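Local coordinates for protein probable exosome complex exonuclease 1 (PDB 3M7N) that probably degrades RNA from the 3' end as the catalytic Rrp41 subunit of the archaeal exosome and probably can also add heteromeric RNA tails, at residues S136-L141 / S161-K166; D24-I29 / L227-M232; G157-V162 / P188-I193. The protein carries 1 engineered substitution. One frame throughout, in Å; residues are numbered along the deposited sequence.

Contact 1: residues S136-L141 / S161-K166. With nucleotides of chain L.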
loop_
_atom_site.group_PDB
_atom_site.type_symbol
_atom_site.label_atom_id
_atom_site.label_comp_id
_atom_site.label_asym_id
_atom_site.label_seq_id
_atom_site.Cartn_x
_atom_site.Cartn_y
_atom_site.Cartn_z
ATOM N N SER E 136 -2.245 -21.945 21.743
ATOM C CA SER E 136 -3.293 -21.126 21.105
ATOM C C SER E 136 -3.423 -21.367 19.601
ATOM O O SER E 136 -4.524 -21.299 19.050
ATOM C CB SER E 136 -3.129 -19.624 21.384
ATOM O OG SER E 136 -1.939 -19.093 20.834
ATOM N N ARG E 137 -2.321 -21.685 18.937
ATOM C CA ARG E 137 -2.419 -21.982 17.508
ATOM C C ARG E 137 -3.213 -23.273 17.243
ATOM O O ARG E 137 -3.939 -23.371 16.255
ATOM C CB ARG E 137 -1.044 -21.996 16.832
ATOM C CG ARG E 137 -0.418 -23.364 16.676
ATOM C CD ARG E 137 1.016 -23.235 16.198
ATOM N NE ARG E 137 1.754 -22.294 17.039
ATOM C CZ ARG E 137 2.979 -21.857 16.768
ATOM N NH1 ARG E 137 3.612 -22.287 15.684
ATOM N NH2 ARG E 137 3.576 -21.002 17.580
ATOM N N THR E 138 -3.092 -24.255 18.140
ATOM C CA THR E 138 -3.851 -25.508 18.005
ATOM C C THR E 138 -5.340 -25.260 18.309
ATOM O O THR E 138 -6.215 -25.699 17.564
ATOM C CB THR E 138 -3.256 -26.670 18.867
ATOM O OG1 THR E 138 -3.496 -26.446 20.265
ATOM C CG2 THR E 138 -1.759 -26.801 18.640
ATOM N N ALA E 139 -5.610 -24.515 19.377
ATOM C CA ALA E 139 -6.962 -24.046 19.658
ATOM C C ALA E 139 -7.618 -23.377 18.442
ATOM O O ALA E 139 -8.745 -23.743 18.049
ATOM C CB ALA E 139 -6.967 -23.126 20.844
ATOM N N CYS E 140 -6.916 -22.433 17.813
ATOM C CA CYS E 140 -7.487 -21.743 16.639
ATOM C C CYS E 140 -7.747 -22.695 15.499
ATOM O O CYS E 140 -8.781 -22.621 14.837
ATOM C CB CYS E 140 -6.598 -20.575 16.180
ATOM S SG CYS E 140 -6.453 -19.313 17.473
ATOM N N LEU E 141 -6.810 -23.596 15.249
ATOM C CA LEU E 141 -7.023 -24.550 14.173
ATOM C C LEU E 141 -8.271 -25.403 14.439
ATOM O O LEU E 141 -9.053 -25.674 13.515
ATOM C CB LEU E 141 -5.792 -25.426 13.959
ATOM C CG LEU E 141 -4.622 -24.871 13.147
ATOM C CD1 LEU E 141 -3.397 -25.806 13.250
ATOM C CD2 LEU E 141 -5.039 -24.639 11.691
ATOM N N SER E 161 -6.208 -30.699 15.972
ATOM C CA SER E 161 -4.886 -30.225 16.292
ATOM C C SER E 161 -4.592 -30.280 17.787
ATOM O O SER E 161 -5.441 -29.919 18.602
ATOM C CB SER E 161 -4.743 -28.789 15.741
ATOM O OG SER E 161 -3.535 -28.185 16.156
ATOM N N VAL E 162 -3.391 -30.741 18.131
ATOM C CA VAL E 162 -2.855 -30.636 19.481
ATOM C C VAL E 162 -1.336 -30.581 19.423
ATOM O O VAL E 162 -0.729 -31.064 18.473
ATOM C CB VAL E 162 -3.112 -31.915 20.338
ATOM C CG1 VAL E 162 -3.590 -31.547 21.737
ATOM C CG2 VAL E 162 -4.033 -32.868 19.646
ATOM N N ALA E 163 -0.727 -30.067 20.481
ATOM C CA ALA E 163 0.716 -30.112 20.627
ATOM C C ALA E 163 1.111 -31.171 21.661
ATOM O O ALA E 163 0.354 -31.481 22.572
ATOM C CB ALA E 163 1.262 -28.745 21.056
ATOM N N VAL E 164 2.302 -31.731 21.502
ATOM C CA VAL E 164 2.879 -32.552 22.540
ATOM C C VAL E 164 4.065 -31.772 23.045
ATOM O O VAL E 164 4.830 -31.222 22.245
ATOM C CB VAL E 164 3.349 -33.918 22.002
ATOM C CG1 VAL E 164 4.334 -34.563 22.976
ATOM C CG2 VAL E 164 2.154 -34.831 21.741
ATOM N N GLY E 165 4.204 -31.697 24.363
ATOM C CA GLY E 165 5.347 -31.052 24.975
ATOM C C GLY E 165 6.308 -32.085 25.527
ATOM O O GLY E 165 6.105 -33.287 25.401
ATOM N N LYS E 166 7.377 -31.604 26.133
ATOM C CA LYS E 166 8.304 -32.480 26.801
ATOM C C LYS E 166 8.727 -31.790 28.083
ATOM O O LYS E 166 9.242 -30.672 28.055
ATOM C CB LYS E 166 9.508 -32.798 25.915
ATOM C CG LYS E 166 10.528 -33.717 26.596
ATOM C CD LYS E 166 11.647 -34.110 25.653
ATOM C CE LYS E 166 12.930 -34.433 26.378
ATOM N NZ LYS E 166 13.978 -34.743 25.366
ATOM P P C L 6 4.376 -20.298 21.155
ATOM O OP1 C L 6 3.882 -21.685 20.974
ATOM O OP2 C L 6 4.926 -19.572 19.985
ATOM O "O5'" C L 6 3.221 -19.416 21.847
ATOM C "C5'" C L 6 2.571 -19.952 23.002
ATOM C "C4'" C L 6 2.123 -18.887 23.987
ATOM O "O4'" C L 6 3.174 -17.924 24.255
ATOM C "C3'" C L 6 0.985 -17.985 23.542
ATOM O "O3'" C L 6 -0.241 -18.713 23.483
ATOM C "C2'" C L 6 1.037 -16.980 24.687
ATOM O "O2'" C L 6 0.513 -17.484 25.908
ATOM C "C1'" C L 6 2.550 -16.771 24.801
ATOM N N1 C L 6 2.980 -15.545 24.076
ATOM C C2 C L 6 2.832 -14.314 24.718
ATOM O O2 C L 6 2.365 -14.290 25.864
ATOM N N3 C L 6 3.209 -13.186 24.071
ATOM C C4 C L 6 3.713 -13.260 22.836
ATOM N N4 C L 6 4.071 -12.112 22.240
ATOM C C5 C L 6 3.869 -14.515 22.166
ATOM C C6 C L 6 3.491 -15.621 22.814
HETATM O O HOH W 1 -2.344 -28.247 22.273
#
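Thr138 meets Ser161 where the first turn of helix 136-150 runs nearly antiparallel over strand 158-167, at 162° between the short segments with their axes 7.0 Å apart. The van der Waals part is compact: Thr138 CB lies 3.1 Å from Ser161 OG, and Thr138 CG2 reaches over the backbone toward Val162 C, 3.9 Å away. One turn on, Leu141 adds its CD1 branch alongside, 3.8 Å from Ser161 OG, so the serine side chain fits between the two helix residues. Its hydroxyl has its hydrogen bond outside the contact, with Phe189 O of the next strand.

The polar link across the contact is a single water. It donates to Thr138 OG1 (2.9 Å) and accepts from Ala163 N (3.0 Å). With chi1 at 71°, OG1 stands between the backbone N and the carbonyl carbon, turned to this water and hydrogen-bonded also to Gly135 O just before the helix, while CG2 is left for the strand.

The same turn faces RNA. Arg137 bends at chi3 (51°) and brings NH2 to 3.1 Å from OP2 of C6 of chain L, which lies at the guanidinium edge, in its plane; NH1 bonds to Gln205. Ser136 OG comes within 3.2 Å of the O3' of that nucleotide. The helix start thus serves both as RNA contact and as packing element of this RNase PH subunit. Helix 96-110 flanks it at Ser136, Arg137 and Leu141, strand 185-194 adjoins it through Pro188, and helix 212-248 packs on Val162 and Val164.

Contact 2: residues D24-I29 / L227-M232; sequences DELRPI and LQIYEM
Leu26 CG (chi1 -64°) and Ile29 CG1 (chi1 -76°) both lie beside the backbone N of their own residue, which sends the two CD1 methyls to Ile229 of the long C-terminal helix of the RNase PH fold. This is loop-on-helix packing: the segment entering strand 29-33 lies against helix 212-248, whose Gln228, Ile229 and Met232 form one side. Leu26 CD1 is the hub. It touches Ile229 CG1 at 3.7 Å and rests 4.0 Å from Met232 CE, while the Leu26 and Gln228 side chains run past each other in opposite directions. Ile29 crosses Ile229 and Met232 at about right angles; its CD1 is 3.9 Å from Ile229 CG1, and its CG2 presses on Met232 SD at 3.5 Å. Cutting Leu26 back to an alanine removes the branch that fills the space between Ile229, Met232 and the Gln228 amide, and is likely to leave a gap and let the methionine methyl turn more freely.

Charged groups pair outside the contact rather than across it: Asp24 forms a salt bridge with Lys224, one turn earlier in the helix than Gln228, and Arg27 with Asp174. Beneath the apolar patch lies strand 158-167, where Val162 receives both Leu26 and Ile229. The extended Gln228 chain carries its amide out to the loop backbone, where one water accepts from both Gln228 NE2 (2.6 Å) and Leu26 N (2.7 Å).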
loop_
_atom_site.group_PDB
_atom_site.type_symbol
_atom_site.label_atom_id
_atom_site.label_comp_id
_atom_site.label_asym_id
_atom_site.label_seq_id
_atom_site.Cartn_x
_atom_site.Cartn_y
_atom_site.Cartn_z
ATOM N N ASP E 24 -0.839 -38.055 29.594
ATOM C CA ASP E 24 -1.669 -38.227 28.402
ATOM C C ASP E 24 -3.072 -37.595 28.480
ATOM O O ASP E 24 -3.970 -37.977 27.738
ATOM C CB ASP E 24 -1.783 -39.709 28.050
ATOM C CG ASP E 24 -2.517 -40.522 29.124
ATOM O OD1 ASP E 24 -2.851 -39.965 30.200
ATOM O OD2 ASP E 24 -2.763 -41.731 28.876
ATOM N N GLU E 25 -3.253 -36.627 29.366
ATOM C CA GLU E 25 -4.546 -35.959 29.505
ATOM C C GLU E 25 -4.618 -34.553 28.880
ATOM O O GLU E 25 -3.728 -33.727 29.092
ATOM C CB GLU E 25 -4.927 -35.865 30.985
ATOM C CG GLU E 25 -5.020 -37.221 31.675
ATOM C CD GLU E 25 -5.348 -37.089 33.148
ATOM O OE1 GLU E 25 -5.689 -38.124 33.776
ATOM O OE2 GLU E 25 -5.275 -35.948 33.670
ATOM N N LEU E 26 -5.690 -34.296 28.133
ATOM C CA LEU E 26 -5.980 -32.968 27.581
ATOM C C LEU E 26 -6.447 -32.007 28.656
ATOM O O LEU E 26 -6.984 -32.427 29.686
ATOM C CB LEU E 26 -7.090 -33.041 26.521
ATOM C CG LEU E 26 -6.814 -33.829 25.245
ATOM C CD1 LEU E 26 -8.111 -34.088 24.496
ATOM C CD2 LEU E 26 -5.798 -33.100 24.372
ATOM N N ARG E 27 -6.275 -30.714 28.387
ATOM C CA ARG E 27 -6.878 -29.666 29.207
ATOM C C ARG E 27 -8.374 -29.632 28.923
ATOM O O ARG E 27 -8.803 -30.083 27.865
ATOM C CB ARG E 27 -6.241 -28.306 28.896
ATOM C CG ARG E 27 -4.820 -28.110 29.461
ATOM C CD ARG E 27 -4.192 -26.800 28.945
ATOM N NE ARG E 27 -4.081 -26.772 27.486
ATOM C CZ ARG E 27 -3.516 -25.792 26.776
ATOM N NH1 ARG E 27 -3.459 -25.896 25.455
ATOM N NH2 ARG E 27 -2.994 -24.720 27.374
ATOM N N PRO E 28 -9.179 -29.135 29.874
ATOM C CA PRO E 28 -10.621 -28.972 29.633
ATOM C C PRO E 28 -10.882 -28.197 28.343
ATOM O O PRO E 28 -10.195 -27.218 28.037
ATOM C CB PRO E 28 -11.100 -28.145 30.833
ATOM C CG PRO E 28 -10.104 -28.434 31.921
ATOM C CD PRO E 28 -8.783 -28.726 31.235
ATOM N N ILE E 29 -11.887 -28.640 27.603
ATOM C CA ILE E 29 -12.197 -28.099 26.303
ATOM C C ILE E 29 -13.693 -27.844 26.201
ATOM O O ILE E 29 -14.492 -28.634 26.700
ATOM C CB ILE E 29 -11.746 -29.082 25.215
ATOM C CG1 ILE E 29 -10.231 -29.004 25.050
ATOM C CG2 ILE E 29 -12.420 -28.814 23.893
ATOM C CD1 ILE E 29 -9.680 -30.028 24.096
ATOM N N LEU E 227 -7.734 -37.658 18.353
ATOM C CA LEU E 227 -8.993 -38.399 18.261
ATOM C C LEU E 227 -9.980 -37.996 19.348
ATOM O O LEU E 227 -11.179 -37.975 19.110
ATOM C CB LEU E 227 -8.767 -39.908 18.269
ATOM C CG LEU E 227 -8.316 -40.395 16.894
ATOM C CD1 LEU E 227 -7.805 -41.830 16.951
ATOM C CD2 LEU E 227 -9.428 -40.226 15.855
ATOM N N GLN E 228 -9.478 -37.678 20.534
ATOM C CA GLN E 228 -10.354 -37.219 21.610
ATOM C C GLN E 228 -11.000 -35.876 21.250
ATOM O O GLN E 228 -12.222 -35.748 21.257
ATOM C CB GLN E 228 -9.600 -37.134 22.954
ATOM C CG GLN E 228 -9.171 -38.503 23.502
ATOM C CD GLN E 228 -8.508 -38.461 24.882
ATOM O OE1 GLN E 228 -8.502 -39.465 25.599
ATOM N NE2 GLN E 228 -7.943 -37.322 25.252
ATOM N N ILE E 229 -10.175 -34.885 20.911
ATOM C CA ILE E 229 -10.665 -33.565 20.503
ATOM C C ILE E 229 -11.632 -33.682 19.334
ATOM O O ILE E 229 -12.681 -33.032 19.306
ATOM C CB ILE E 229 -9.507 -32.648 20.094
ATOM C CG1 ILE E 229 -8.565 -32.422 21.266
ATOM C CG2 ILE E 229 -10.013 -31.299 19.550
ATOM C CD1 ILE E 229 -7.338 -31.661 20.872
ATOM N N TYR E 230 -11.281 -34.516 18.363
ATOM C CA TYR E 230 -12.122 -34.633 17.188
ATOM C C TYR E 230 -13.574 -34.991 17.526
ATOM O O TYR E 230 -14.510 -34.413 16.959
ATOM C CB TYR E 230 -11.560 -35.652 16.229
ATOM C CG TYR E 230 -12.567 -36.037 15.198
ATOM C CD1 TYR E 230 -12.838 -35.197 14.123
ATOM C CD2 TYR E 230 -13.279 -37.222 15.311
ATOM C CE1 TYR E 230 -13.774 -35.533 13.178
ATOM C CE2 TYR E 230 -14.217 -37.571 14.377
ATOM C CZ TYR E 230 -14.461 -36.724 13.305
ATOM O OH TYR E 230 -15.401 -37.066 12.362
ATOM N N GLU E 231 -13.767 -35.950 18.437
ATOM C CA GLU E 231 -15.118 -36.295 18.861
ATOM C C GLU E 231 -15.824 -35.088 19.483
ATOM O O GLU E 231 -17.029 -34.930 19.318
ATOM C CB GLU E 231 -15.142 -37.516 19.801
ATOM C CG GLU E 231 -15.026 -38.873 19.054
ATOM C CD GLU E 231 -16.202 -39.173 18.102
ATOM O OE1 GLU E 231 -17.380 -38.903 18.455
ATOM O OE2 GLU E 231 -15.946 -39.710 17.001
ATOM N N MET E 232 -15.082 -34.225 20.173
ATOM C CA MET E 232 -15.698 -32.995 20.686
ATOM C C MET E 232 -16.207 -32.091 19.548
ATOM O O MET E 232 -17.291 -31.503 19.642
ATOM C CB MET E 232 -14.753 -32.234 21.616
ATOM C CG MET E 232 -14.212 -33.091 22.750
ATOM S SD MET E 232 -13.058 -32.236 23.857
ATOM C CE MET E 232 -12.122 -33.630 24.489
HETATM O O HOH W 2 -7.595 -36.163 27.547
#

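Contact 3: residues G157-V162 / P188-I193; sequences GMITSV and PFAFLI
Ser161 and Ala190 face each other in the tightest part of this antiparallel pairing, a non-hydrogen-bonded pair whose CA atoms are 3.9 Å apart and whose CB atoms are 3.6 Å apart. Small side chains permit this approach. Right beside it, Phe191 N donates to Thr160 O over 2.7 Å, in the carbonyl plane, and Ala190 CA adds a CA-H...O contact to the same oxygen at 3.0 Å. Met158 with Ile193, Thr160 with Phe191 and Val162 with Phe189 are the hydrogen-bonded pairs; each exchanges two N-H...O bonds, one of them weak in the third pair.

The fit is looser at Met158 and Ile159, although every residue is buried. Met158 N reaches Ile193 O over 3.2 Å, and its side chain packs on Ser145 and Val149 of helix 136-150. Ile159 and Leu192 form the other non-hydrogen-bonded pair, their CA atoms farther apart than those of Ser161 and Ala190. Gly157 is close again to Ile193 O and leaves no room for a side chain. The Thr160 and Ile193 side chains cross obliquely, with Thr160 OG1 3.4 Å from Ile193 CG1 and hydrogen-bonded to Gln233 of helix 212-248. That helix also meets Phe189 and Phe191, whereas Leu192 packs on Leu232 of the neighbouring exonuclease 2 subunit.

Beside the tight pair, Ser161 OG, set anti to the backbone N (chi1 173°), donates to Phe189 O over 2.7 Å, tilted 20° from the carbonyl plane. The Val162 N bond to this oxygen is weak and bent (127°). One buried carbonyl therefore takes two donors, and the hydroxyl probably supplements the weak backbone bond.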
loop_
_atom_site.group_PDB
_atom_site.type_symbol
_atom_site.label_atom_id
_atom_site.label_comp_id
_atom_site.label_asym_id
_atom_site.label_seq_id
_atom_site.Cartn_x
_atom_site.Cartn_y
_atom_site.Cartn_z
ATOM N N GLY E 157 -12.127 -33.704 4.889
ATOM C CA GLY E 157 -12.441 -34.187 6.207
ATOM C C GLY E 157 -12.148 -33.068 7.182
ATOM O O GLY E 157 -12.034 -31.922 6.794
ATOM N N MET E 158 -11.997 -33.401 8.449
ATOM C CA MET E 158 -11.811 -32.392 9.454
ATOM C C MET E 158 -10.351 -32.189 9.826
ATOM O O MET E 158 -9.501 -33.043 9.586
ATOM C CB MET E 158 -12.640 -32.750 10.684
ATOM C CG MET E 158 -14.099 -32.311 10.547
ATOM S SD MET E 158 -14.253 -30.767 11.437
ATOM C CE MET E 158 -12.931 -31.062 12.612
ATOM N N ILE E 159 -10.071 -31.047 10.423
ATOM C CA ILE E 159 -8.735 -30.730 10.828
ATOM C C ILE E 159 -8.743 -30.724 12.343
ATOM O O ILE E 159 -9.574 -30.069 12.964
ATOM C CB ILE E 159 -8.312 -29.343 10.273
ATOM C CG1 ILE E 159 -7.996 -29.438 8.777
ATOM C CG2 ILE E 159 -7.122 -28.811 11.014
ATOM C CD1 ILE E 159 -6.799 -30.332 8.447
ATOM N N THR E 160 -7.827 -31.465 12.945
ATOM C CA THR E 160 -7.812 -31.559 14.387
ATOM C C THR E 160 -6.380 -31.388 14.866
ATOM O O THR E 160 -5.434 -31.890 14.254
ATOM C CB THR E 160 -8.425 -32.916 14.876
ATOM O OG1 THR E 160 -9.708 -33.122 14.261
ATOM C CG2 THR E 160 -8.566 -32.937 16.401
ATOM N N SER E 161 -6.208 -30.699 15.972
ATOM C CA SER E 161 -4.886 -30.225 16.292
ATOM C C SER E 161 -4.592 -30.280 17.787
ATOM O O SER E 161 -5.441 -29.919 18.602
ATOM C CB SER E 161 -4.743 -28.789 15.741
ATOM O OG SER E 161 -3.535 -28.185 16.156
ATOM N N VAL E 162 -3.391 -30.741 18.131
ATOM C CA VAL E 162 -2.855 -30.636 19.481
ATOM C C VAL E 162 -1.336 -30.581 19.423
ATOM O O VAL E 162 -0.729 -31.064 18.473
ATOM C CB VAL E 162 -3.112 -31.915 20.338
ATOM C CG1 VAL E 162 -3.590 -31.547 21.737
ATOM C CG2 VAL E 162 -4.033 -32.868 19.646
ATOM N N PRO E 188 3.456 -28.706 18.042
ATOM C CA PRO E 188 2.076 -28.674 17.550
ATOM C C PRO E 188 1.884 -29.565 16.329
ATOM O O PRO E 188 2.755 -29.599 15.472
ATOM C CB PRO E 188 1.868 -27.194 17.172
ATOM C CG PRO E 188 3.242 -26.602 17.081
ATOM C CD PRO E 188 4.065 -27.367 18.073
ATOM N N PHE E 189 0.760 -30.282 16.273
ATOM C CA PHE E 189 0.362 -31.059 15.093
ATOM C C PHE E 189 -1.041 -30.649 14.695
ATOM O O PHE E 189 -1.790 -30.099 15.502
ATOM C CB PHE E 189 0.256 -32.570 15.396
ATOM C CG PHE E 189 1.515 -33.198 15.890
ATOM C CD1 PHE E 189 1.907 -33.055 17.215
ATOM C CD2 PHE E 189 2.289 -33.980 15.044
ATOM C CE1 PHE E 189 3.057 -33.661 17.670
ATOM C CE2 PHE E 189 3.446 -34.588 15.501
ATOM C CZ PHE E 189 3.824 -34.430 16.816
ATOM N N ALA E 190 -1.415 -30.968 13.463
ATOM C CA ALA E 190 -2.823 -31.028 13.103
ATOM C C ALA E 190 -2.940 -32.133 12.080
ATOM O O ALA E 190 -2.032 -32.329 11.270
ATOM C CB ALA E 190 -3.309 -29.721 12.537
ATOM N N PHE E 191 -4.054 -32.854 12.122
ATOM C CA PHE E 191 -4.244 -33.999 11.252
ATOM C C PHE E 191 -5.527 -33.840 10.463
ATOM O O PHE E 191 -6.460 -33.164 10.900
ATOM C CB PHE E 191 -4.349 -35.306 12.069
ATOM C CG PHE E 191 -3.222 -35.524 13.043
ATOM C CD1 PHE E 191 -3.356 -35.139 14.367
ATOM C CD2 PHE E 191 -2.041 -36.136 12.643
ATOM C CE1 PHE E 191 -2.322 -35.340 15.274
ATOM C CE2 PHE E 191 -1.011 -36.346 13.544
ATOM C CZ PHE E 191 -1.149 -35.958 14.862
ATOM N N LEU E 192 -5.565 -34.479 9.305
ATOM C CA LEU E 192 -6.812 -34.746 8.621
ATOM C C LEU E 192 -7.448 -36.012 9.226
ATOM O O LEU E 192 -6.813 -37.073 9.243
ATOM C CB LEU E 192 -6.545 -34.974 7.134
ATOM C CG LEU E 192 -7.779 -35.424 6.363
ATOM C CD1 LEU E 192 -8.792 -34.272 6.257
ATOM C CD2 LEU E 192 -7.394 -35.961 4.989
ATOM N N ILE E 193 -8.672 -35.884 9.751
ATOM C CA ILE E 193 -9.486 -37.029 10.141
ATOM C C ILE E 193 -10.435 -37.387 9.005
ATOM O O ILE E 193 -11.189 -36.537 8.522
ATOM C CB ILE E 193 -10.377 -36.747 11.363
ATOM C CG1 ILE E 193 -9.628 -35.964 12.437
ATOM C CG2 ILE E 193 -10.930 -38.053 11.928
ATOM C CD1 ILE E 193 -8.499 -36.720 13.083
#

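From the N terminus, the loop 24-29 comes first and waits almost 200 residues for its partner at 227-232, so contact 2 closes a large loop holding both other contacts. Within it, contact 1 closes the short excursion from helix 136-150 into strand 158-167, and contact 3 starts on that strand, sharing Ser161 and Val162, before closing at 188-193. The two spans thus overlap on one strand. Together they tie the helix starting at the RNA to the antiparallel sheet, while contact 2 lays the C-terminal helix across the sheet's other face: Ile229 CD1 touches Ser161 O, and Tyr230 packs on Thr160 and Ile193.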